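Local coordinates for ferric-siderophore receptor protein (Streptomyces coelicolor, PDB 2X4L) that probably binds ferric siderophores at the cell surface and hands them to a membrane transporter, as a member of the bacterial solute-binding protein 8 family, at residues A46-A55 with V63-T72; A195-A203 with L314-G325. One frame throughout, in Å; residues are numbered along the deposited sequence.

Contact 1 (A46-A55 with V63-T72); sequences ANIVAFTGVA and VEVKGVFGPT
Strands 48-51 and 67-69 run side by side in parallel, their axes closing to 4.7 Å at an angle of 20°, pairing Val49 with Gly67, Ala50 with Val68 and Phe51 with Phe69. The ladder opens where Ile48 O accepts a hydrogen bond from Lys66 N at 2.8 Å, in the carbonyl plane, with a weak second bond from Gly67 N. It continues through Ala50 N to Gly67 O and Phe69 N to Ala50 O, and closes where Thr52 N, in the first turn of the helix, reaches Phe69 O at 2.9 Å from above the carbonyl plane. On one side of the pair the Phe69 ring lies back across the neighbouring strand: with CG held between its own N and carbonyl carbon (chi1 56°), it presents a face to Phe51, whose CA sits 3.9 Å from the ring centroid in a CH-pi contact. Val49 CG1 meets the ring's edge. Gly67, lacking a side chain, leaves room for Val49 CG2. On the other side Ala55 CB wedges between two valines, 3.5 Å from Val68 CG1 and 3.7 Å from Val65 CG2, seating the helix on the sheet. Thr52 OG1 donates to Thr72 OG1 at 2.8 Å, and Thr72 OG1 in turn donates a hydrogen bond to Gly70 O, so two successive hydrogen bonds tie the helix start to the loop after the strand. At the far end Lys66, bent at chi2 and chi4, lets NZ hydrogen-bond to Asn47 OD1 (2.8 Å) and to Ala46 O. One water joins Ala46 O, Ile48 N and Glu64 O. This is a beta-alpha-beta unit, with helix 52-60 as its crossover; strand 113-118 flanks strand 48-51, strand 92-95 lies beyond strand 67-69, and Trp126 meets the Phe51 ring edge-to-face.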
loop_
_atom_site.group_PDB
_atom_site.type_symbol
_atom_site.label_atom_id
_atom_site.label_comp_id
_atom_site.label_asym_id
_atom_site.label_seq_id
_atom_site.Cartn_x
_atom_site.Cartn_y
_atom_site.Cartn_z
ATOM N N ALA A 46 13.401 6.249 -20.290
ATOM C CA ALA A 46 13.706 7.489 -19.687
ATOM C C ALA A 46 12.396 8.124 -19.219
ATOM O O ALA A 46 12.425 8.917 -18.266
ATOM C CB ALA A 46 14.327 8.364 -20.747
ATOM N N ASN A 47 11.269 7.841 -19.915
ATOM C CA ASN A 47 9.962 8.559 -19.590
ATOM C C ASN A 47 8.989 7.582 -19.008
ATOM O O ASN A 47 8.179 6.969 -19.724
ATOM C CB ASN A 47 9.368 9.161 -20.865
ATOM C CG ASN A 47 10.240 10.243 -21.496
ATOM O OD1 ASN A 47 11.227 10.705 -20.919
ATOM N ND2 ASN A 47 9.910 10.609 -22.681
ATOM N N ILE A 48 9.049 7.412 -17.690
ATOM C CA ILE A 48 8.272 6.459 -16.980
ATOM C C ILE A 48 7.031 7.181 -16.425
ATOM O O ILE A 48 7.144 8.322 -15.916
ATOM C CB ILE A 48 9.117 5.909 -15.771
ATOM C CG1 ILE A 48 10.356 5.175 -16.305
ATOM C CG2 ILE A 48 8.228 4.981 -14.895
ATOM C CD1 ILE A 48 11.311 4.854 -15.153
ATOM N N VAL A 49 5.890 6.538 -16.536
ATOM C CA VAL A 49 4.697 7.003 -15.826
ATOM C C VAL A 49 4.250 5.939 -14.882
ATOM O O VAL A 49 4.264 4.766 -15.245
ATOM C CB VAL A 49 3.599 7.373 -16.853
ATOM C CG1 VAL A 49 2.243 7.638 -16.200
ATOM C CG2 VAL A 49 4.051 8.579 -17.733
ATOM N N ALA A 50 3.932 6.310 -13.665
ATOM C CA ALA A 50 3.570 5.281 -12.683
ATOM C C ALA A 50 2.423 5.693 -11.765
ATOM O O ALA A 50 2.257 6.894 -11.464
ATOM C CB ALA A 50 4.823 4.978 -11.817
ATOM N N PHE A 51 1.715 4.724 -11.223
ATOM C CA PHE A 51 0.803 4.981 -10.143
ATOM C C PHE A 51 1.643 5.696 -9.049
ATOM O O PHE A 51 2.797 5.336 -8.817
ATOM C CB PHE A 51 0.269 3.641 -9.623
ATOM C CG PHE A 51 -0.600 3.818 -8.407
ATOM C CD1 PHE A 51 -1.829 4.446 -8.544
ATOM C CD2 PHE A 51 -0.214 3.301 -7.180
ATOM C CE1 PHE A 51 -2.636 4.667 -7.439
ATOM C CE2 PHE A 51 -1.030 3.520 -6.064
ATOM C CZ PHE A 51 -2.264 4.201 -6.189
ATOM N N THR A 52 0.999 6.683 -8.388
ATOM C CA THR A 52 1.768 7.482 -7.441
ATOM C C THR A 52 2.568 6.591 -6.467
ATOM O O THR A 52 3.725 6.872 -6.194
ATOM C CB THR A 52 0.844 8.390 -6.703
ATOM O OG1 THR A 52 0.254 9.223 -7.715
ATOM C CG2 THR A 52 1.654 9.278 -5.708
ATOM N N GLY A 53 1.932 5.549 -5.888
ATOM C CA GLY A 53 2.637 4.727 -4.870
ATOM C C GLY A 53 3.814 3.981 -5.467
ATOM O O GLY A 53 4.781 3.684 -4.716
ATOM N N VAL A 54 3.729 3.606 -6.727
ATOM C CA VAL A 54 4.855 2.952 -7.416
ATOM C C VAL A 54 5.961 3.965 -7.713
ATOM O O VAL A 54 7.168 3.752 -7.435
ATOM C CB VAL A 54 4.378 2.264 -8.714
ATOM C CG1 VAL A 54 5.595 1.773 -9.552
ATOM C CG2 VAL A 54 3.476 1.084 -8.318
ATOM N N ALA A 55 5.575 5.187 -8.155
ATOM C CA ALA A 55 6.620 6.263 -8.314
ATOM C C ALA A 55 7.307 6.526 -6.978
ATOM O O ALA A 55 8.539 6.754 -6.953
ATOM C CB ALA A 55 5.931 7.543 -8.788
ATOM N N VAL A 63 15.154 6.195 -8.931
ATOM C CA VAL A 63 14.627 6.141 -10.309
ATOM C C VAL A 63 13.541 7.194 -10.422
ATOM O O VAL A 63 12.569 7.122 -9.706
ATOM C CB VAL A 63 14.118 4.755 -10.571
ATOM C CG1 VAL A 63 13.213 4.654 -11.860
ATOM C CG2 VAL A 63 15.340 3.765 -10.618
ATOM N N GLU A 64 13.761 8.168 -11.311
ATOM C CA GLU A 64 12.790 9.235 -11.475
ATOM C C GLU A 64 11.690 8.839 -12.425
ATOM O O GLU A 64 11.906 8.120 -13.392
ATOM C CB GLU A 64 13.499 10.483 -12.029
ATOM C CG GLU A 64 12.684 11.511 -12.851
ATOM C CD GLU A 64 13.560 12.571 -13.640
ATOM O OE1 GLU A 64 14.815 12.570 -13.503
ATOM O OE2 GLU A 64 12.981 13.385 -14.423
ATOM N N VAL A 65 10.478 9.310 -12.165
ATOM C CA VAL A 65 9.380 9.200 -13.131
ATOM C C VAL A 65 8.995 10.591 -13.695
ATOM O O VAL A 65 9.321 11.676 -13.097
ATOM C CB VAL A 65 8.092 8.486 -12.535
ATOM C CG1 VAL A 65 8.553 7.284 -11.817
ATOM C CG2 VAL A 65 7.332 9.443 -11.578
ATOM N N LYS A 66 8.391 10.585 -14.884
ATOM C CA LYS A 66 7.937 11.853 -15.470
ATOM C C LYS A 66 6.476 12.161 -15.130
ATOM O O LYS A 66 6.118 13.357 -15.007
ATOM C CB LYS A 66 8.114 11.823 -16.971
ATOM C CG LYS A 66 9.584 11.639 -17.417
ATOM C CD LYS A 66 10.360 12.906 -17.248
ATOM C CE LYS A 66 11.882 12.863 -17.598
ATOM N NZ LYS A 66 12.335 12.017 -18.696
ATOM N N GLY A 67 5.631 11.123 -14.957
ATOM C CA GLY A 67 4.221 11.409 -14.649
ATOM C C GLY A 67 3.723 10.394 -13.624
ATOM O O GLY A 67 4.273 9.290 -13.526
ATOM N N VAL A 68 2.730 10.844 -12.861
ATOM C CA VAL A 68 2.107 9.976 -11.859
ATOM C C VAL A 68 0.598 10.071 -12.020
ATOM O O VAL A 68 0.058 11.055 -12.509
ATOM C CB VAL A 68 2.492 10.292 -10.382
ATOM C CG1 VAL A 68 3.993 10.096 -10.238
ATOM C CG2 VAL A 68 2.062 11.722 -9.939
ATOM N N PHE A 69 -0.099 9.053 -11.490
ATOM C CA PHE A 69 -1.546 9.101 -11.348
ATOM C C PHE A 69 -1.918 8.361 -10.076
ATOM O O PHE A 69 -1.447 7.264 -9.772
ATOM C CB PHE A 69 -2.237 8.463 -12.617
ATOM C CG PHE A 69 -1.821 7.077 -12.942
ATOM C CD1 PHE A 69 -2.593 5.996 -12.520
ATOM C CD2 PHE A 69 -0.611 6.797 -13.600
ATOM C CE1 PHE A 69 -2.247 4.654 -12.789
ATOM C CE2 PHE A 69 -0.242 5.449 -13.920
ATOM C CZ PHE A 69 -1.072 4.377 -13.479
ATOM N N GLY A 70 -2.821 9.020 -9.317
ATOM C CA GLY A 70 -3.238 8.461 -8.017
ATOM C C GLY A 70 -3.267 9.603 -7.029
ATOM O O GLY A 70 -2.993 10.744 -7.336
ATOM N N PRO A 71 -3.642 9.265 -5.787
ATOM C CA PRO A 71 -3.609 10.278 -4.738
ATOM C C PRO A 71 -2.198 10.803 -4.600
ATOM O O PRO A 71 -1.305 10.069 -4.219
ATOM C CB PRO A 71 -4.046 9.479 -3.469
ATOM C CG PRO A 71 -4.753 8.305 -4.000
ATOM C CD PRO A 71 -3.986 7.919 -5.278
ATOM N N THR A 72 -1.993 12.110 -4.908
ATOM C CA THR A 72 -0.645 12.664 -4.999
ATOM C C THR A 72 -0.418 13.841 -4.077
ATOM O O THR A 72 0.626 13.917 -3.434
ATOM C CB THR A 72 -0.322 13.023 -6.449
ATOM O OG1 THR A 72 -0.510 11.859 -7.285
ATOM C CG2 THR A 72 1.214 13.385 -6.519
HETATM O O HOH W 1 10.969 8.842 -16.000
HETATM O O HOH W 2 10.171 8.251 -8.848
#

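Contact 2 (A195-A203 with L314-G325); sequences AKPEIRVLA and LAEAIENAKKVG
Ile199 and Val201 face the end of helix 304-320 and the tail that follows it. Ile199 CD1 packs 3.9 Å from Ala321 CB, while its CG2 approaches Ile318 CG1; deeper in, Val201 turns CG1 to Leu314 CD1 and CG2 to Ile318 CD1 (4.2 Å). Lys196 then slides past Ile318 in the opposite direction, its CB 3.6 Å from Ile318 CG2. Bends at chi2, chi3 and chi4 (-67°, -75° and -70°) curl the chain back so that NZ bonds three carbonyl oxygens at the helix end: Ala321 O at 2.8 Å, on a lone pair, Ile318 O at 2.9 Å in the carbonyl plane, and Glu319 O from well above its plane. Outermost, the extended Lys323 chain crosses Glu198 at a slant, and its CE lies over one face of the Arg200 guanidinium, 3.5 Å from NH2. That same NH2 gives a hydrogen bond to Gly325 O of the C-terminal carboxylate at 3.2 Å, while Arg200 NE forms a salt bridge with Asp261. An ammonium group gathering the carbonyls of Ile318, Glu319 and Ala321 satisfies oxygens at and just beyond the helix's C-terminal end, and its positive charge probably complements the helix dipole there.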
loop_
_atom_site.group_PDB
_atom_site.type_symbol
_atom_site.label_atom_id
_atom_site.label_comp_id
_atom_site.label_asym_id
_atom_site.label_seq_id
_atom_site.Cartn_x
_atom_site.Cartn_y
_atom_site.Cartn_z
ATOM N N ALA A 195 6.208 -11.904 22.375
ATOM C CA ALA A 195 6.046 -11.400 23.766
ATOM C C ALA A 195 4.628 -11.119 24.187
ATOM O O ALA A 195 4.352 -11.087 25.393
ATOM C CB ALA A 195 6.915 -10.170 23.999
ATOM N N LYS A 196 3.785 -10.759 23.211
ATOM C CA LYS A 196 2.407 -10.200 23.507
ATOM C C LYS A 196 1.335 -10.946 22.703
ATOM O O LYS A 196 0.574 -10.321 21.920
ATOM C CB LYS A 196 2.424 -8.677 23.182
ATOM C CG LYS A 196 3.419 -7.746 23.969
ATOM C CD LYS A 196 3.065 -7.627 25.464
ATOM C CE LYS A 196 1.824 -6.705 25.730
ATOM N NZ LYS A 196 2.191 -5.289 25.448
ATOM N N PRO A 197 1.199 -12.294 22.888
ATOM C CA PRO A 197 0.387 -13.116 21.980
ATOM C C PRO A 197 -1.090 -12.801 22.264
ATOM O O PRO A 197 -1.940 -13.072 21.386
ATOM C CB PRO A 197 0.745 -14.570 22.384
ATOM C CG PRO A 197 1.168 -14.457 23.765
ATOM C CD PRO A 197 2.007 -13.154 23.788
ATOM N N GLU A 198 -1.328 -12.153 23.408
ATOM C CA GLU A 198 -2.751 -11.868 23.808
ATOM C C GLU A 198 -3.282 -10.599 23.174
ATOM O O GLU A 198 -4.512 -10.363 23.197
ATOM C CB GLU A 198 -2.871 -11.745 25.326
ATOM C CG GLU A 198 -2.304 -10.513 26.000
ATOM C CD GLU A 198 -0.715 -10.453 26.084
ATOM O OE1 GLU A 198 -0.057 -11.383 25.592
ATOM O OE2 GLU A 198 -0.162 -9.484 26.622
ATOM N N ILE A 199 -2.394 -9.788 22.601
ATOM C CA ILE A 199 -2.787 -8.514 21.951
ATOM C C ILE A 199 -3.450 -8.738 20.594
ATOM O O ILE A 199 -2.791 -9.248 19.671
ATOM C CB ILE A 199 -1.602 -7.502 21.876
ATOM C CG1 ILE A 199 -1.107 -7.215 23.309
ATOM C CG2 ILE A 199 -2.039 -6.269 21.051
ATOM C CD1 ILE A 199 -2.196 -6.565 24.286
ATOM N N ARG A 200 -4.726 -8.396 20.480
ATOM C CA ARG A 200 -5.557 -8.657 19.266
ATOM C C ARG A 200 -5.569 -7.390 18.421
ATOM O O ARG A 200 -5.922 -6.308 18.928
ATOM C CB ARG A 200 -6.996 -8.942 19.668
ATOM C CG ARG A 200 -7.062 -10.183 20.487
ATOM C CD ARG A 200 -8.310 -10.302 21.377
ATOM N NE ARG A 200 -8.314 -9.318 22.421
ATOM C CZ ARG A 200 -9.250 -9.181 23.367
ATOM N NH1 ARG A 200 -10.268 -10.000 23.457
ATOM N NH2 ARG A 200 -9.102 -8.218 24.239
ATOM N N VAL A 201 -5.115 -7.484 17.191
ATOM C CA VAL A 201 -5.071 -6.361 16.243
ATOM C C VAL A 201 -6.208 -6.387 15.249
ATOM O O VAL A 201 -6.421 -7.459 14.638
ATOM C CB VAL A 201 -3.732 -6.440 15.479
ATOM C CG1 VAL A 201 -3.667 -5.193 14.522
ATOM C CG2 VAL A 201 -2.571 -6.388 16.528
ATOM N N LEU A 202 -6.914 -5.255 15.090
ATOM C CA LEU A 202 -8.005 -5.149 14.178
ATOM C C LEU A 202 -7.607 -4.209 13.095
ATOM O O LEU A 202 -7.132 -3.069 13.358
ATOM C CB LEU A 202 -9.249 -4.665 14.881
ATOM C CG LEU A 202 -10.467 -4.674 13.928
ATOM C CD1 LEU A 202 -11.719 -4.927 14.690
ATOM C CD2 LEU A 202 -10.553 -3.346 13.216
ATOM N N ALA A 203 -7.730 -4.625 11.832
ATOM C CA ALA A 203 -7.433 -3.777 10.642
ATOM C C ALA A 203 -8.748 -3.184 10.135
ATOM O O ALA A 203 -9.619 -3.925 9.661
ATOM C CB ALA A 203 -6.811 -4.626 9.577
ATOM N N LEU A 314 3.781 -1.057 13.976
ATOM C CA LEU A 314 2.951 -2.133 14.525
ATOM C C LEU A 314 3.661 -2.850 15.694
ATOM O O LEU A 314 3.031 -3.136 16.715
ATOM C CB LEU A 314 2.547 -3.128 13.387
ATOM C CG LEU A 314 1.676 -4.289 13.901
ATOM C CD1 LEU A 314 0.360 -3.815 14.576
ATOM C CD2 LEU A 314 1.264 -5.103 12.717
ATOM N N ALA A 315 4.981 -3.114 15.512
ATOM C CA ALA A 315 5.710 -3.603 16.671
ATOM C C ALA A 315 5.602 -2.707 17.927
ATOM O O ALA A 315 5.344 -3.199 19.022
ATOM C CB ALA A 315 7.194 -3.828 16.341
ATOM N N GLU A 316 5.806 -1.407 17.735
ATOM C CA GLU A 316 5.720 -0.459 18.838
ATOM C C GLU A 316 4.339 -0.525 19.510
ATOM O O GLU A 316 4.243 -0.506 20.739
ATOM C CB GLU A 316 6.011 0.954 18.313
ATOM C CG GLU A 316 5.909 2.021 19.406
ATOM C CD GLU A 316 6.167 3.379 18.841
ATOM O OE1 GLU A 316 5.588 3.816 17.831
ATOM O OE2 GLU A 316 7.036 4.039 19.401
ATOM N N ALA A 317 3.272 -0.576 18.717
ATOM C CA ALA A 317 1.969 -0.574 19.261
ATOM C C ALA A 317 1.753 -1.852 20.096
ATOM O O ALA A 317 1.275 -1.803 21.223
ATOM C CB ALA A 317 0.905 -0.487 18.113
ATOM N N ILE A 318 2.229 -2.989 19.554
ATOM C CA ILE A 318 2.046 -4.252 20.291
ATOM C C ILE A 318 2.891 -4.297 21.552
ATOM O O ILE A 318 2.431 -4.737 22.605
ATOM C CB ILE A 318 2.369 -5.447 19.338
ATOM C CG1 ILE A 318 1.226 -5.535 18.266
ATOM C CG2 ILE A 318 2.399 -6.822 20.125
ATOM C CD1 ILE A 318 1.607 -6.574 17.166
ATOM N N GLU A 319 4.115 -3.823 21.450
ATOM C CA GLU A 319 5.032 -3.785 22.622
ATOM C C GLU A 319 4.427 -3.037 23.795
ATOM O O GLU A 319 4.579 -3.470 24.938
ATOM C CB GLU A 319 6.392 -3.099 22.216
ATOM C CG GLU A 319 7.227 -3.954 21.289
ATOM C CD GLU A 319 8.208 -3.173 20.459
ATOM O OE1 GLU A 319 8.291 -1.891 20.629
ATOM O OE2 GLU A 319 8.898 -3.790 19.593
ATOM N N ASN A 320 3.715 -1.959 23.478
ATOM C CA ASN A 320 3.212 -1.067 24.541
ATOM C C ASN A 320 1.746 -1.250 24.849
ATOM O O ASN A 320 1.288 -0.686 25.864
ATOM C CB ASN A 320 3.561 0.308 24.122
ATOM C CG ASN A 320 5.086 0.458 24.079
ATOM O OD1 ASN A 320 5.747 0.455 23.000
ATOM N ND2 ASN A 320 5.691 0.511 25.285
ATOM N N ALA A 321 1.048 -2.099 24.096
ATOM C CA ALA A 321 -0.399 -2.197 24.262
ATOM C C ALA A 321 -0.786 -2.888 25.577
ATOM O O ALA A 321 -0.164 -3.864 26.013
ATOM C CB ALA A 321 -0.946 -3.021 23.100
ATOM N N LYS A 322 -1.894 -2.428 26.151
ATOM C CA LYS A 322 -2.602 -3.111 27.202
ATOM C C LYS A 322 -3.733 -3.908 26.600
ATOM O O LYS A 322 -4.303 -3.460 25.622
ATOM C CB LYS A 322 -3.184 -2.044 28.154
ATOM C CG LYS A 322 -2.131 -1.329 28.975
ATOM C CD LYS A 322 -2.745 -0.029 29.592
ATOM C CE LYS A 322 -1.692 1.081 29.731
ATOM N NZ LYS A 322 -0.525 0.609 30.554
ATOM N N LYS A 323 -4.066 -5.090 27.165
ATOM C CA LYS A 323 -5.194 -5.829 26.676
ATOM C C LYS A 323 -6.413 -5.094 27.241
ATOM O O LYS A 323 -6.594 -4.966 28.480
ATOM C CB LYS A 323 -5.141 -7.338 27.054
ATOM C CG LYS A 323 -6.337 -8.127 26.558
ATOM C CD LYS A 323 -6.215 -9.610 26.941
ATOM C CE LYS A 323 -7.283 -10.423 26.242
ATOM N NZ LYS A 323 -7.539 -11.744 26.909
ATOM N N VAL A 324 -7.258 -4.597 26.353
ATOM C CA VAL A 324 -8.416 -3.759 26.779
ATOM C C VAL A 324 -9.765 -4.137 26.168
ATOM O O VAL A 324 -10.814 -3.706 26.672
ATOM C CB VAL A 324 -8.160 -2.247 26.519
ATOM C CG1 VAL A 324 -6.980 -1.771 27.397
ATOM C CG2 VAL A 324 -7.888 -1.963 25.001
ATOM N N GLY A 325 -9.755 -4.862 25.036
ATOM C CA GLY A 325 -10.960 -5.106 24.259
ATOM C C GLY A 325 -11.953 -6.013 24.945
ATOM O O GLY A 325 -11.592 -6.884 25.722
ATOM O OXT GLY A 325 -13.142 -5.825 24.645
#

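Overall arrangement
Along the chain contact 1 closes before contact 2 opens, and the two lie on opposite sides of the chain's centre, their centres 36 Å apart and nearest atoms about 19 Å apart. They share no sheet: contact 1 pairs two neighbouring strands, 48-51 and 67-69, of the five-stranded parallel sheet, whereas contact 2 joins strand 200-206 of the mixed sheet to the closing helix 304-320. The long helix 173-195 connects the N-terminal part of the chain to the C-terminal part and ends at segment 195-203. Two lobes joined by one long helix are found here as in other iron-siderophore and vitamin B12 binding proteins, in which the ligand is usually held in the cleft between the lobes.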